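Local coordinates for 3-chlorocatechol 1,2-dioxygenase (Rhodococcus opacus, PDB 2BOY), which probably catalyses the ferric-iron-dependent intradiol ring cleavage of catechols such as 3-chlorocatechol, using molecular oxygen, at residues L51-E56 and S218-A223; A58-A63 and S72-P77; P77-G82 and L121-Q126; G155-R160 and L192-A197. One frame throughout, in Å; residues are numbered along the deposited sequence. Where two conformers were deposited one is given.

Contact 1 (L51-E56 and S218-A223); sequences LDVFFE and SDVANA. With LPP (2-(hexadecanoyloxy)-1-[(phosphonooxy)methyl]ethyl hexadecanoate), chain B; BHO (benzhydroxamic acid), chain J.
The last turn of helix 47-54 meets the 218-223 loop through V53 and the carbonyl of D52, which lie against V220 and A221. L51 lies on the other side of the turn: its CD2 touches lipid atom C43 of LPP at 3.9 Å. D52 puts its carboxylate elsewhere, with OD1 hydrogen-bonded to Y31 OH of the second subunit. Its carbonyl reaches the loop through a water, 2.7 Å from D52 O and 2.9 Å from A221 O. V53 splits its two methyls between two neighbours. CG1, anti to the backbone N (chi1 166°), meets V220 CG2 at 3.9 Å. CG2 presses on the benzhydroxamic acid ring, 3.3 Å from its C4. With an alanine here, V220 CG2 would probably lose this methyl partner and a gap would open beside ligand C4. F54 lays one ring face on V53 CG1 and packs on helix 174-181. The F55 ring takes lipid atom C40 over one face. In the loop, D219 OD1 accepts from A221 N in an Asx turn, and OD2 from A223 N; R188 adds a salt bridge to OD2. No direct hydrogen bond joins the segments. V53 O receives a CA-H contact from A221 CA at 3.3 Å. A second water links V53 O to V220 O, so solvent mediates between carbonyls that could not bond to each other.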
# COMPACT_ATOMS: atom_id res chain seq x y z
N LEU A 51 6.91 4.21 2.76
CA LEU A 51 7.59 3.84 1.53
C LEU A 51 9.09 4.07 1.64
O LEU A 51 9.89 3.23 1.20
CB LEU A 51 7.03 4.65 0.35
CG LEU A 51 5.53 4.34 0.13
CD1 LEU A 51 4.95 5.32 -0.91
CD2 LEU A 51 5.30 2.88 -0.27
N ASP A 52 9.47 5.21 2.24
CA ASP A 52 10.89 5.55 2.38
C ASP A 52 11.62 4.59 3.31
O ASP A 52 12.80 4.31 3.07
CB ASP A 52 11.09 6.99 2.86
CG ASP A 52 10.88 8.00 1.75
OD1 ASP A 52 10.59 7.61 0.58
OD2 ASP A 52 10.94 9.22 1.97
N VAL A 53 10.94 4.07 4.33
CA VAL A 53 11.55 3.05 5.20
C VAL A 53 11.86 1.75 4.42
O VAL A 53 12.99 1.23 4.42
CB VAL A 53 10.70 2.75 6.45
CG1 VAL A 53 11.16 1.45 7.17
CG2 VAL A 53 10.80 3.91 7.41
N PHE A 54 10.85 1.24 3.72
CA PHE A 54 10.92 -0.11 3.18
C PHE A 54 11.34 -0.25 1.73
O PHE A 54 11.84 -1.32 1.33
CB PHE A 54 9.56 -0.80 3.39
CG PHE A 54 9.29 -1.12 4.84
CD1 PHE A 54 10.04 -2.09 5.48
CD2 PHE A 54 8.33 -0.42 5.56
CE1 PHE A 54 9.79 -2.38 6.84
CE2 PHE A 54 8.11 -0.69 6.91
CZ PHE A 54 8.83 -1.68 7.52
N PHE A 55 11.12 0.79 0.95
CA PHE A 55 11.32 0.70 -0.51
C PHE A 55 12.30 1.68 -1.11
O PHE A 55 12.88 1.36 -2.15
CB PHE A 55 9.99 0.81 -1.25
CG PHE A 55 9.00 -0.18 -0.80
CD1 PHE A 55 7.91 0.22 -0.06
CD2 PHE A 55 9.18 -1.55 -1.06
CE1 PHE A 55 6.98 -0.73 0.43
CE2 PHE A 55 8.26 -2.50 -0.57
CZ PHE A 55 7.17 -2.09 0.17
N GLU A 56 12.48 2.87 -0.53
CA GLU A 56 13.38 3.83 -1.20
C GLU A 56 14.81 3.30 -1.42
O GLU A 56 15.42 3.58 -2.46
CB GLU A 56 13.38 5.23 -0.54
CG GLU A 56 14.02 6.33 -1.41
CD GLU A 56 14.34 7.64 -0.69
OE1 GLU A 56 15.03 8.48 -1.32
OE2 GLU A 56 13.96 7.82 0.49
N SER A 218 22.21 -2.81 10.95
CA SER A 218 20.82 -3.21 10.97
C SER A 218 19.91 -1.99 10.84
O SER A 218 18.97 -1.78 11.62
CB SER A 218 20.50 -4.02 12.25
OG SER A 218 21.16 -3.48 13.37
N ASP A 219 20.20 -1.14 9.86
CA ASP A 219 19.39 0.04 9.58
C ASP A 219 18.01 -0.45 9.18
O ASP A 219 17.87 -1.19 8.19
CB ASP A 219 20.03 0.77 8.42
CG ASP A 219 19.32 2.03 8.02
OD1 ASP A 219 18.35 2.51 8.69
OD2 ASP A 219 19.67 2.62 6.98
N VAL A 220 16.98 -0.03 9.94
CA VAL A 220 15.59 -0.35 9.53
C VAL A 220 15.30 0.02 8.03
O VAL A 220 14.52 -0.66 7.32
CB VAL A 220 14.55 0.36 10.46
CG1 VAL A 220 14.61 1.82 10.26
CG2 VAL A 220 13.10 -0.18 10.19
N ALA A 221 15.93 1.08 7.55
CA ALA A 221 15.73 1.56 6.18
C ALA A 221 16.69 0.94 5.14
O ALA A 221 16.57 1.23 3.95
CB ALA A 221 15.84 3.10 6.14
N ASN A 222 17.65 0.13 5.58
CA ASN A 222 18.59 -0.55 4.65
C ASN A 222 19.35 0.41 3.74
O ASN A 222 19.62 0.10 2.56
CB ASN A 222 17.86 -1.59 3.80
CG ASN A 222 17.55 -2.83 4.57
OD1 ASN A 222 16.38 -3.17 4.78
ND2 ASN A 222 18.60 -3.52 5.02
N ALA A 223 19.72 1.56 4.30
CA ALA A 223 20.32 2.61 3.49
C ALA A 223 21.80 2.86 3.81
O ALA A 223 22.39 3.85 3.33
CB ALA A 223 19.52 3.94 3.66
C7 LPP B . 1.10 8.72 -13.18
O9 LPP B . 0.40 7.62 -13.78
O27 LPP B . 3.28 6.78 -14.87
C11 LPP B . -0.66 7.09 -12.90
O10 LPP B . -1.83 7.10 -13.29
C12 LPP B . -0.34 6.51 -11.53
C13 LPP B . 0.42 5.19 -11.69
C14 LPP B . -0.11 4.13 -10.74
C15 LPP B . 0.98 3.71 -9.75
C16 LPP B . 0.65 2.34 -9.16
C17 LPP B . 1.44 2.11 -7.90
C18 LPP B . 1.13 0.73 -7.38
C19 LPP B . 1.72 0.51 -6.00
C20 LPP B . 2.35 -0.88 -5.91
C21 LPP B . 1.39 -1.97 -6.35
C22 LPP B . 0.61 -2.53 -5.17
C23 LPP B . 0.86 -4.01 -5.02
C24 LPP B . 2.16 -4.24 -4.27
C29 LPP B . 3.32 6.16 -13.81
C30 LPP B . 4.59 5.47 -13.37
C31 LPP B . 4.23 4.29 -12.47
C32 LPP B . 4.99 3.03 -12.88
C33 LPP B . 4.76 1.89 -11.89
C34 LPP B . 5.82 1.90 -10.79
C35 LPP B . 5.46 0.95 -9.67
C36 LPP B . 6.54 0.98 -8.61
C37 LPP B . 5.95 1.00 -7.23
C38 LPP B . 7.04 1.24 -6.18
C39 LPP B . 6.39 1.52 -4.83
C40 LPP B . 5.98 0.22 -4.12
C41 LPP B . 4.68 0.43 -3.34
C42 LPP B . 4.30 -0.77 -2.45
C43 LPP B . 3.35 -0.32 -1.33
C44 LPP B . 2.70 -1.48 -0.59
C1 BHO J . 14.71 8.44 7.35
C2 BHO J . 14.70 7.46 6.24
C3 BHO J . 13.62 6.59 6.13
C4 BHO J . 12.59 6.64 7.08
C5 BHO J . 12.62 7.55 8.12
C6 BHO J . 13.68 8.45 8.27
C BHO J . 15.87 9.38 7.46
O1 BHO J . 16.90 9.00 7.02
N BHO J . 15.86 10.56 8.05
O2 BHO J . 15.00 11.43 7.86
O HOH W 1 14.71 2.65 2.21
O HOH W 2 14.19 -1.25 4.68

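Contact 2 (A58-A63 and S72-P77); sequences AIESVA and SSIQGP. With BHO (benzhydroxamic acid), chain J.
E60 and I74 bring the two backbones nearest, with their CA atoms 5.9 Å apart. Segment 58-63 is helical, while S72 to I74 run extended beside it. S73 also makes backbone hydrogen bonds with T205 of strand 204-210, so the extended run lies between helix and sheet. At G76 the backbone turns with a positive phi of 74°. A CB there would run into ring atom C2 of benzhydroxamic acid.

E60 carries most of the contact. Its CG is anti to the backbone N, and the chain then bends at chi2 (-81°), which brings the carboxylate over S72 and S73. S72 OG donates a short hydrogen bond of 2.5 Å to E60 OE2, arriving nearly along the C-O axis. N67 ND2 is a second partner of S72 OG.

Helix 56-64 belongs to the N-terminal helical region of the intradiol dioxygenases, and the 72-77 loop leads from it towards the catalytic beta domain. The helix also packs on the second subunit, where Y28 touches E60. E60 OE1 forms a salt bridge with K225 NZ, which is also hydrogen-bonded to S72 O.

E60 CG rests 3.6 Å from S73 O. Closer to the pocket the contact is apolar: E60 CB meets I74 CG2 at 4.0 Å. The other branch of I74 leads to the ligand, with CD1 3.7 Å from C2 of benzhydroxamic acid. P77 follows along the same ring, its CD 3.6 Å from ligand atom C1.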
# COMPACT_ATOMS: atom_id res chain seq x y z
N ALA A 58 15.77 0.44 -2.33
CA ALA A 58 15.78 -0.34 -3.58
C ALA A 58 15.74 0.59 -4.79
O ALA A 58 16.42 0.36 -5.80
CB ALA A 58 14.58 -1.32 -3.64
N ILE A 59 14.91 1.61 -4.71
CA ILE A 59 14.79 2.59 -5.81
C ILE A 59 16.15 3.31 -5.96
O ILE A 59 16.70 3.50 -7.09
CB ILE A 59 13.65 3.59 -5.50
CG1 ILE A 59 12.27 2.88 -5.53
CG2 ILE A 59 13.76 4.84 -6.42
CD1 ILE A 59 11.72 2.58 -6.98
N GLU A 60 16.70 3.76 -4.84
CA GLU A 60 17.97 4.48 -4.86
C GLU A 60 19.12 3.59 -5.37
O GLU A 60 20.01 4.06 -6.06
CB GLU A 60 18.27 5.02 -3.47
CG GLU A 60 19.27 6.18 -3.49
CD GLU A 60 20.72 5.70 -3.60
OE1 GLU A 60 21.03 4.55 -3.20
OE2 GLU A 60 21.54 6.47 -4.08
N SER A 61 19.10 2.31 -5.02
CA SER A 61 20.14 1.40 -5.46
C SER A 61 20.13 1.27 -7.01
O SER A 61 21.19 1.24 -7.63
CB SER A 61 19.94 0.04 -4.82
OG SER A 61 20.92 -0.86 -5.32
N VAL A 62 18.96 1.28 -7.64
CA VAL A 62 18.98 1.27 -9.13
C VAL A 62 19.47 2.60 -9.71
O VAL A 62 20.24 2.63 -10.68
CB VAL A 62 17.67 0.74 -9.86
CG1 VAL A 62 16.67 0.18 -8.95
CG2 VAL A 62 17.11 1.73 -10.88
N ALA A 63 19.01 3.70 -9.11
CA ALA A 63 19.45 5.04 -9.50
C ALA A 63 20.97 5.18 -9.37
O ALA A 63 21.63 5.80 -10.25
CB ALA A 63 18.76 6.08 -8.61
N SER A 72 26.03 7.61 -3.05
CA SER A 72 24.77 8.32 -2.79
C SER A 72 23.96 7.49 -1.82
O SER A 72 24.29 6.33 -1.58
CB SER A 72 23.97 8.45 -4.10
OG SER A 72 23.87 7.17 -4.70
N SER A 73 22.85 8.06 -1.31
CA SER A 73 21.93 7.29 -0.47
C SER A 73 20.50 7.82 -0.54
O SER A 73 20.24 8.80 -1.26
CB SER A 73 22.41 7.23 0.98
OG SER A 73 21.67 6.22 1.67
N ILE A 74 19.57 7.18 0.18
CA ILE A 74 18.18 7.66 0.15
C ILE A 74 18.09 9.07 0.69
O ILE A 74 18.92 9.48 1.52
CB ILE A 74 17.19 6.73 0.90
CG1 ILE A 74 17.46 6.76 2.42
CG2 ILE A 74 17.27 5.26 0.37
CD1 ILE A 74 16.40 6.01 3.23
N GLN A 75 17.07 9.80 0.26
CA GLN A 75 16.77 11.10 0.87
C GLN A 75 16.02 10.93 2.21
O GLN A 75 16.23 11.69 3.16
CB GLN A 75 15.88 11.91 -0.07
CG GLN A 75 15.62 13.34 0.47
CD GLN A 75 14.87 14.21 -0.48
OE1 GLN A 75 13.80 14.75 -0.12
NE2 GLN A 75 15.37 14.36 -1.70
N GLY A 76 15.10 9.97 2.25
CA GLY A 76 14.18 9.85 3.39
C GLY A 76 13.12 10.97 3.34
O GLY A 76 13.10 11.82 2.41
N PRO A 77 12.19 10.96 4.29
CA PRO A 77 11.00 11.82 4.22
C PRO A 77 11.07 13.12 5.00
O PRO A 77 10.05 13.84 5.05
CB PRO A 77 9.90 10.92 4.84
CG PRO A 77 10.65 10.23 5.96
CD PRO A 77 12.09 9.97 5.39
C1 BHO J . 14.71 8.44 7.35
C2 BHO J . 14.70 7.46 6.24
C3 BHO J . 13.62 6.59 6.13
C4 BHO J . 12.59 6.64 7.08
C5 BHO J . 12.62 7.55 8.12
C6 BHO J . 13.68 8.45 8.27
C BHO J . 15.87 9.38 7.46
O1 BHO J . 16.90 9.00 7.02
N BHO J . 15.86 10.56 8.05
O2 BHO J . 15.00 11.43 7.86

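Contact 3 (P77-G82 and L121-Q126); sequences PYFIPG and LLDMWQ. With BHO (benzhydroxamic acid), chain J.
F79 points a ring edge at the face of W125 in an edge-to-face pair. The F79 ring and the six-membered ring of W125 have centroids 4.9 Å apart and planes at 58°. F79 CD1 makes the closest touch, 3.5 Å from W125 CZ3. The F79 ring reaches there with CG anti to the backbone N (chi1 174°). F79 CA makes a CH-pi contact with the same indole, 4.0 Å from the centroid of its five-membered ring. The indole comes from a chi1 of 66°, with CG between the backbone N and the carbonyl carbon. H193, an iron ligand, stacks with the indole. The adjoining CE1-CZ edge of F79 meets D123: CZ is 3.7 Å from OD1, and ring and carboxylate planes are perpendicular. A water joins I80 O to D123 OD2. Another water accepts from Y78 N and W125 NE1 and donates to O2 of benzhydroxamic acid, 2.5 Å away. A leucine in place of W125 would probably leave that water without its indole N-H and F79 without a flat face. The F79 edge carries partly positive hydrogens, which suits both the indole pi cloud and the carboxylate oxygen. The water at the ligand ties its oxygen to an N-H from each segment.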
# COMPACT_ATOMS: atom_id res chain seq x y z
N PRO A 77 12.19 10.96 4.29
CA PRO A 77 11.00 11.82 4.22
C PRO A 77 11.07 13.12 5.00
O PRO A 77 10.05 13.84 5.05
CB PRO A 77 9.90 10.92 4.84
CG PRO A 77 10.65 10.23 5.96
CD PRO A 77 12.09 9.97 5.39
N TYR A 78 12.22 13.44 5.59
CA TYR A 78 12.30 14.56 6.50
C TYR A 78 13.09 15.77 6.02
O TYR A 78 13.40 16.65 6.83
CB TYR A 78 12.87 14.11 7.87
CG TYR A 78 11.99 13.10 8.58
CD1 TYR A 78 10.62 13.00 8.29
CD2 TYR A 78 12.53 12.28 9.54
CE1 TYR A 78 9.81 12.05 9.00
CE2 TYR A 78 11.75 11.34 10.23
CZ TYR A 78 10.41 11.24 9.96
OH TYR A 78 9.70 10.29 10.69
N PHE A 79 13.39 15.84 4.72
CA PHE A 79 14.01 17.06 4.21
C PHE A 79 12.99 18.19 4.27
O PHE A 79 11.81 17.94 3.99
CB PHE A 79 14.41 16.91 2.72
CG PHE A 79 14.93 18.17 2.10
CD1 PHE A 79 16.12 18.76 2.55
CD2 PHE A 79 14.24 18.77 1.03
CE1 PHE A 79 16.59 19.93 1.97
CE2 PHE A 79 14.72 19.96 0.42
CZ PHE A 79 15.88 20.55 0.89
N ILE A 80 13.46 19.40 4.61
CA ILE A 80 12.64 20.60 4.55
C ILE A 80 13.41 21.73 3.83
O ILE A 80 14.53 22.12 4.26
CB ILE A 80 12.23 21.06 6.00
CG1 ILE A 80 11.48 19.93 6.77
CG2 ILE A 80 11.43 22.37 5.91
CD1 ILE A 80 9.94 19.75 6.44
N PRO A 81 12.86 22.24 2.73
CA PRO A 81 13.53 23.28 1.96
C PRO A 81 13.57 24.57 2.73
O PRO A 81 12.80 24.75 3.69
CB PRO A 81 12.61 23.45 0.72
CG PRO A 81 11.24 23.09 1.26
CD PRO A 81 11.57 21.85 2.11
N GLY A 82 14.47 25.46 2.31
CA GLY A 82 14.53 26.77 2.90
C GLY A 82 15.45 26.96 4.10
O GLY A 82 15.39 28.02 4.72
N LEU A 121 26.80 24.15 -3.40
CA LEU A 121 25.84 24.44 -2.34
C LEU A 121 25.49 23.11 -1.70
O LEU A 121 25.23 22.13 -2.42
CB LEU A 121 24.56 25.12 -2.89
CG LEU A 121 24.48 26.61 -3.32
CD1 LEU A 121 25.82 27.33 -3.55
CD2 LEU A 121 23.58 26.80 -4.55
N LEU A 122 25.55 23.07 -0.37
CA LEU A 122 25.21 21.84 0.36
C LEU A 122 24.11 22.16 1.35
O LEU A 122 24.22 23.13 2.10
CB LEU A 122 26.42 21.24 1.11
CG LEU A 122 27.64 20.75 0.32
CD1 LEU A 122 28.62 21.91 0.14
CD2 LEU A 122 28.30 19.59 0.98
N ASP A 123 23.04 21.36 1.32
CA ASP A 123 21.95 21.45 2.25
C ASP A 123 22.17 20.29 3.21
O ASP A 123 22.21 19.15 2.77
CB ASP A 123 20.64 21.22 1.49
CG ASP A 123 19.58 22.23 1.84
OD1 ASP A 123 18.91 22.74 0.93
OD2 ASP A 123 19.30 22.57 2.99
N MET A 124 22.24 20.55 4.51
CA MET A 124 22.47 19.43 5.47
C MET A 124 21.39 19.44 6.52
O MET A 124 20.97 20.51 6.93
CB MET A 124 23.85 19.57 6.10
CG MET A 124 24.41 18.28 6.74
SD MET A 124 23.78 17.89 8.45
CE MET A 124 25.08 18.57 9.50
N TRP A 125 20.85 18.26 6.85
CA TRP A 125 19.90 18.17 7.96
C TRP A 125 20.21 16.93 8.75
O TRP A 125 20.73 15.94 8.22
CB TRP A 125 18.42 18.22 7.49
CG TRP A 125 17.90 17.08 6.64
CD1 TRP A 125 17.00 16.13 7.02
CD2 TRP A 125 18.18 16.83 5.24
NE1 TRP A 125 16.71 15.29 5.97
CE2 TRP A 125 17.44 15.67 4.87
CE3 TRP A 125 19.01 17.44 4.28
CZ2 TRP A 125 17.50 15.09 3.57
CZ3 TRP A 125 19.08 16.88 2.98
CH2 TRP A 125 18.33 15.70 2.65
N GLN A 126 19.86 16.96 10.03
CA GLN A 126 20.18 15.87 10.92
C GLN A 126 19.22 16.00 12.09
O GLN A 126 18.63 17.06 12.31
CB GLN A 126 21.64 15.98 11.43
CG GLN A 126 21.87 17.23 12.35
CD GLN A 126 23.22 17.22 13.01
OE1 GLN A 126 24.19 17.74 12.47
NE2 GLN A 126 23.28 16.64 14.21
C1 BHO J . 14.71 8.44 7.35
C2 BHO J . 14.70 7.46 6.24
C3 BHO J . 13.62 6.59 6.13
C4 BHO J . 12.59 6.64 7.08
C5 BHO J . 12.62 7.55 8.12
C6 BHO J . 13.68 8.45 8.27
C BHO J . 15.87 9.38 7.46
O1 BHO J . 16.90 9.00 7.02
N BHO J . 15.86 10.56 8.05
O2 BHO J . 15.00 11.43 7.86
O HOH W 3 15.05 12.63 5.67
O HOH W 4 16.67 23.31 3.17

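Contact 4 (G155-R160 and L192-A197); sequences GRFTLR and LHWIIA. With FE (Fe (III) ion), chain I; BHO (benzhydroxamic acid), chain J.
F157 and L159 meet W194 in the hydrophobic core of the catalytic beta domain, the beta-sandwich fold of intradiol dioxygenases. Strands 156-162 and 187-197 are not hydrogen-bonded neighbours. They face each other across the core, and even the nearest CA atoms, of L159 and L192, are 11.8 Å apart. The side chains of F157, L159 and W194 bridge this distance. F157 and W194 come from opposite directions; F157 CZ is 3.8 Å from W194 CZ3. The rings are oblique, with planes at 42° and centroids 5.9 Å apart. L159 CD2 adds a methyl contact, 4.1 Å from W194 CH2. Its CG is anti to the backbone N (chi1 176°), which extends the branch into the core. F105 and F249 also meet the W194 ring, so the indole sits in an aromatic cluster. From strand 121-125, L122 touches F157, and M124 touches L159. Next to W194 in the strand, H193 turns the other way, to the metal site. It shares the ferric iron with H191 and Y133. Ligand atom N lies at the edge of its ring. H193 NE2 binds the iron at 2.2 Å.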
# COMPACT_ATOMS: atom_id res chain seq x y z
N GLY A 155 37.33 24.30 -2.46
CA GLY A 155 36.38 23.18 -2.46
C GLY A 155 36.09 22.66 -1.05
O GLY A 155 35.56 21.55 -0.91
N ARG A 156 36.41 23.46 -0.04
CA ARG A 156 36.38 23.02 1.35
C ARG A 156 35.40 23.80 2.21
O ARG A 156 34.99 24.92 1.90
CB ARG A 156 37.78 23.14 1.98
CG ARG A 156 38.78 22.13 1.43
CD ARG A 156 40.18 22.21 2.10
NE ARG A 156 41.12 21.26 1.48
CZ ARG A 156 41.20 19.95 1.81
NH1 ARG A 156 40.44 19.43 2.77
NH2 ARG A 156 42.07 19.17 1.19
N PHE A 157 35.04 23.20 3.34
CA PHE A 157 34.29 23.92 4.37
C PHE A 157 34.55 23.18 5.68
O PHE A 157 34.95 22.00 5.69
CB PHE A 157 32.75 23.96 4.08
CG PHE A 157 32.10 22.59 4.03
CD1 PHE A 157 31.66 21.97 5.20
CD2 PHE A 157 31.96 21.91 2.83
CE1 PHE A 157 31.07 20.71 5.17
CE2 PHE A 157 31.37 20.63 2.78
CZ PHE A 157 30.90 20.04 3.94
N THR A 158 34.29 23.88 6.78
CA THR A 158 34.37 23.30 8.10
C THR A 158 33.04 23.60 8.71
O THR A 158 32.56 24.75 8.62
CB THR A 158 35.48 24.03 8.91
OG1 THR A 158 36.77 23.68 8.37
CG2 THR A 158 35.54 23.51 10.35
N LEU A 159 32.42 22.59 9.32
CA LEU A 159 31.07 22.75 9.86
C LEU A 159 31.05 22.28 11.31
O LEU A 159 31.52 21.16 11.60
CB LEU A 159 30.06 21.96 9.00
CG LEU A 159 28.57 21.93 9.47
CD1 LEU A 159 27.98 23.32 9.47
CD2 LEU A 159 27.75 20.99 8.60
N ARG A 160 30.53 23.12 12.21
CA ARG A 160 30.35 22.71 13.60
C ARG A 160 28.91 22.27 13.88
O ARG A 160 27.94 22.98 13.58
CB ARG A 160 30.74 23.84 14.57
CG ARG A 160 30.47 23.51 16.02
CD ARG A 160 31.04 24.52 17.04
NE ARG A 160 30.04 24.77 18.10
CZ ARG A 160 29.55 25.98 18.41
NH1 ARG A 160 29.98 27.07 17.77
NH2 ARG A 160 28.63 26.12 19.37
N LEU A 192 24.10 12.12 9.05
CA LEU A 192 23.97 13.46 8.55
C LEU A 192 23.46 13.30 7.12
O LEU A 192 24.04 12.48 6.38
CB LEU A 192 25.34 14.14 8.50
CG LEU A 192 26.11 14.13 9.83
CD1 LEU A 192 27.42 14.88 9.62
CD2 LEU A 192 25.20 14.88 10.85
N HIS A 193 22.41 14.04 6.77
CA HIS A 193 21.79 14.03 5.39
C HIS A 193 22.40 15.16 4.57
O HIS A 193 22.59 16.25 5.10
CB HIS A 193 20.31 14.36 5.47
CG HIS A 193 19.44 13.24 5.98
ND1 HIS A 193 18.99 12.25 5.15
CD2 HIS A 193 18.91 12.99 7.20
CE1 HIS A 193 18.24 11.40 5.84
NE2 HIS A 193 18.19 11.82 7.10
N TRP A 194 22.60 14.98 3.24
CA TRP A 194 23.19 16.04 2.43
C TRP A 194 22.53 16.03 1.06
O TRP A 194 22.30 14.95 0.50
CB TRP A 194 24.67 15.78 2.19
CG TRP A 194 25.50 15.64 3.42
CD1 TRP A 194 25.67 14.51 4.18
CD2 TRP A 194 26.29 16.66 4.04
NE1 TRP A 194 26.49 14.79 5.25
CE2 TRP A 194 26.90 16.09 5.17
CE3 TRP A 194 26.53 18.02 3.76
CZ2 TRP A 194 27.75 16.81 6.00
CZ3 TRP A 194 27.38 18.74 4.61
CH2 TRP A 194 27.97 18.13 5.70
N ILE A 195 22.19 17.21 0.57
CA ILE A 195 21.88 17.41 -0.87
C ILE A 195 22.89 18.42 -1.35
O ILE A 195 22.99 19.51 -0.78
CB ILE A 195 20.42 17.87 -1.09
CG1 ILE A 195 19.45 16.71 -0.78
CG2 ILE A 195 20.19 18.35 -2.59
CD1 ILE A 195 17.97 17.15 -0.65
N ILE A 196 23.64 18.06 -2.39
CA ILE A 196 24.81 18.80 -2.81
C ILE A 196 24.65 19.12 -4.29
O ILE A 196 24.36 18.21 -5.09
CB ILE A 196 26.06 17.93 -2.58
CG1 ILE A 196 26.11 17.52 -1.08
CG2 ILE A 196 27.37 18.68 -2.99
CD1 ILE A 196 27.06 16.34 -0.83
N ALA A 197 24.84 20.38 -4.64
CA ALA A 197 24.50 20.82 -6.00
C ALA A 197 25.45 21.91 -6.51
O ALA A 197 25.92 22.75 -5.74
CB ALA A 197 23.07 21.36 -5.99
FE FE I . 17.34 10.87 8.86
C1 BHO J . 14.71 8.44 7.35
C2 BHO J . 14.70 7.46 6.24
C3 BHO J . 13.62 6.59 6.13
C4 BHO J . 12.59 6.64 7.08
C5 BHO J . 12.62 7.55 8.12
C6 BHO J . 13.68 8.45 8.27
C BHO J . 15.87 9.38 7.46
O1 BHO J . 16.90 9.00 7.02
N BHO J . 15.86 10.56 8.05
O2 BHO J . 15.00 11.43 7.86

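All four contacts touch benzhydroxamic acid. Contacts 1 and 2 lie about 9 Å apart between centres and bring helices 47-54 and 56-64 and two loops to the pocket, next to the second subunit. They join through E56 OE1 and Q75 N, 2.9 Å apart, and through A223 O and S73 OG, 3.0 Å apart. Contact 2 passes into contact 3 at the shared P77. Contacts 3 and 4 are about 11 Å apart between centres and meet in one sheet, where D123 N lies 2.8 Å from I195 O. Contact 4 supplies an iron ligand. Contacts 1 and 4 are about 23 Å apart between centres, yet the A221 side chain of contact 1 is about 8 Å from the iron.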